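Side-chain contact in mite allergen Der p 5 (Dermatophagoides pteronyssinus, PDB 3MQ1), which is an IgE-binding house dust mite allergen of the group 5 family, able to form homodimers and higher oligomers, whose physiological role is not established: residues E73-N76 against L77-K81. Sequence-based numbering, arbitrary orientation.
Sequences EQYN and LEMAK. With MPD ((4S)-2-methyl-2,4-pentanediol), chain Y.
Met-79 lies with its CG methylene against the ring of Tyr-75, one turn back on helix 71-99. CB rests near the carbonyl oxygen of Tyr-75, the same oxygen that accepts the backbone bond from Met-79 N at 2.8 Å. CG comes over one face of the ring, offset toward the rim, where it makes a CH-pi contact 3.6 Å from the Tyr-75 ring centroid. A bend at chi2 (-57°) brings SD beside the C-O end of the phenol, on the side of the ring that CG covers; it stands 3.6 Å from Tyr-75 OH and 4.3 Å from the Tyr-75 ring centroid, an oblique Met-aromatic contact. The third torsion is bent as well, and the terminal methyl CE turns from SD away from the ring. The ring takes its place because Tyr-75 CG runs anti to its own backbone N (chi1 179°), carrying the phenol along the helix toward Met-79.

The same turn is held by the other i to i+4 bonds: Leu-77 N, Glu-78 N and Ala-80 N donate to the carbonyl oxygens of Glu-73, Gln-74 and Asn-76. Leu-77 leaves on another side of the helix, with its CG close to Glu-73 O and its side chain packed on Leu-60 and Leu-63 of helix 36-63. Gln-74 extends away from the helix, and its OE1 lies 2.9 Å from O2 of the MPD molecule, probably a crystallisation additive. Tyr-75 packs on Lys-15 of one neighbouring subunit, Met-79 on Gln-12 of another.

A CH-pi contact from the CG methylene over the face, with the sulfur obliquely at the phenol end, therefore adds to the backbone bonds, and the pair presents a mixed surface to polar side chains of neighbouring subunits within this experimentally mapped conformational IgE epitope.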
loop_
_atom_site.group_PDB
_atom_site.type_symbol
_atom_site.label_atom_id
_atom_site.label_comp_id
_atom_site.label_asym_id
_atom_site.label_seq_id
_atom_site.Cartn_x
_atom_site.Cartn_y
_atom_site.Cartn_z
ATOM N N GLU B 73 -4.533 -16.072 8.703
ATOM C CA GLU B 73 -5.852 -16.573 9.068
ATOM C C GLU B 73 -6.843 -15.421 9.175
ATOM O O GLU B 73 -8.001 -15.546 8.775
ATOM C CB GLU B 73 -5.788 -17.334 10.392
ATOM C CG GLU B 73 -4.979 -18.619 10.333
ATOM C CD GLU B 73 -4.889 -19.310 11.679
ATOM O OE1 GLU B 73 -4.100 -18.855 12.531
ATOM O OE2 GLU B 73 -5.608 -20.311 11.882
ATOM N N GLN B 74 -6.379 -14.302 9.720
ATOM C CA GLN B 74 -7.202 -13.106 9.835
ATOM C C GLN B 74 -7.576 -12.580 8.456
ATOM O O GLN B 74 -8.717 -12.188 8.219
ATOM C CB GLN B 74 -6.466 -12.024 10.625
ATOM C CG GLN B 74 -6.171 -12.394 12.069
ATOM C CD GLN B 74 -5.327 -11.351 12.775
ATOM O OE1 GLN B 74 -4.952 -11.521 13.935
ATOM N NE2 GLN B 74 -5.022 -10.265 12.076
ATOM N N TYR B 75 -6.605 -12.576 7.547
ATOM C CA TYR B 75 -6.832 -12.093 6.190
ATOM C C TYR B 75 -7.849 -12.961 5.457
ATOM O O TYR B 75 -8.758 -12.448 4.804
ATOM C CB TYR B 75 -5.519 -12.039 5.407
ATOM C CG TYR B 75 -5.681 -11.580 3.976
ATOM C CD1 TYR B 75 -5.830 -10.233 3.671
ATOM C CD2 TYR B 75 -5.686 -12.492 2.928
ATOM C CE1 TYR B 75 -5.979 -9.809 2.364
ATOM C CE2 TYR B 75 -5.834 -12.077 1.618
ATOM C CZ TYR B 75 -5.980 -10.733 1.343
ATOM O OH TYR B 75 -6.129 -10.315 0.041
ATOM N N ASN B 76 -7.692 -14.276 5.568
ATOM C CA ASN B 76 -8.622 -15.212 4.945
ATOM C C ASN B 76 -10.056 -14.965 5.402
ATOM O O ASN B 76 -10.987 -14.995 4.598
ATOM C CB ASN B 76 -8.216 -16.657 5.241
ATOM C CG ASN B 76 -6.883 -17.028 4.623
ATOM O OD1 ASN B 76 -6.230 -16.203 3.984
ATOM N ND2 ASN B 76 -6.470 -18.276 4.812
ATOM N N LEU B 77 -10.223 -14.721 6.698
ATOM C CA LEU B 77 -11.534 -14.426 7.260
ATOM C C LEU B 77 -12.063 -13.093 6.744
ATOM O O LEU B 77 -13.233 -12.977 6.380
ATOM C CB LEU B 77 -11.473 -14.410 8.788
ATOM C CG LEU B 77 -11.179 -15.750 9.466
ATOM C CD1 LEU B 77 -11.029 -15.570 10.968
ATOM C CD2 LEU B 77 -12.272 -16.757 9.148
ATOM N N GLU B 78 -11.192 -12.087 6.717
ATOM C CA GLU B 78 -11.560 -10.767 6.215
ATOM C C GLU B 78 -12.056 -10.844 4.775
ATOM O O GLU B 78 -13.093 -10.277 4.436
ATOM C CB GLU B 78 -10.374 -9.804 6.312
ATOM C CG GLU B 78 -9.978 -9.436 7.733
ATOM C CD GLU B 78 -8.811 -8.468 7.780
ATOM O OE1 GLU B 78 -8.267 -8.137 6.705
ATOM O OE2 GLU B 78 -8.437 -8.037 8.891
ATOM N N MET B 79 -11.307 -11.550 3.933
ATOM C CA MET B 79 -11.676 -11.716 2.531
ATOM C C MET B 79 -12.972 -12.502 2.390
ATOM O O MET B 79 -13.827 -12.166 1.571
ATOM C CB MET B 79 -10.557 -12.417 1.760
ATOM C CG MET B 79 -9.287 -11.596 1.629
ATOM S SD MET B 79 -9.579 -10.006 0.834
ATOM C CE MET B 79 -10.282 -10.530 -0.728
ATOM N N ALA B 80 -13.110 -13.553 3.191
ATOM C CA ALA B 80 -14.311 -14.377 3.172
ATOM C C ALA B 80 -15.538 -13.539 3.507
ATOM O O ALA B 80 -16.609 -13.727 2.931
ATOM C CB ALA B 80 -14.176 -15.535 4.146
ATOM N N LYS B 81 -15.369 -12.608 4.440
ATOM C CA LYS B 81 -16.451 -11.719 4.845
ATOM C C LYS B 81 -16.675 -10.629 3.802
ATOM O O LYS B 81 -17.809 -10.227 3.544
ATOM C CB LYS B 81 -16.144 -11.090 6.206
ATOM C CG LYS B 81 -17.226 -10.153 6.719
ATOM C CD LYS B 81 -16.823 -9.511 8.037
ATOM C CE LYS B 81 -17.901 -8.565 8.542
ATOM N NZ LYS B 81 -17.503 -7.885 9.806
HETATM C C1 MPD Y . -2.333 -11.784 15.788
HETATM C C2 MPD Y . -3.380 -11.581 16.875
HETATM O O2 MPD Y . -4.500 -12.465 16.620
HETATM C CM MPD Y . -2.795 -11.909 18.242
HETATM C C3 MPD Y . -3.883 -10.143 16.853
#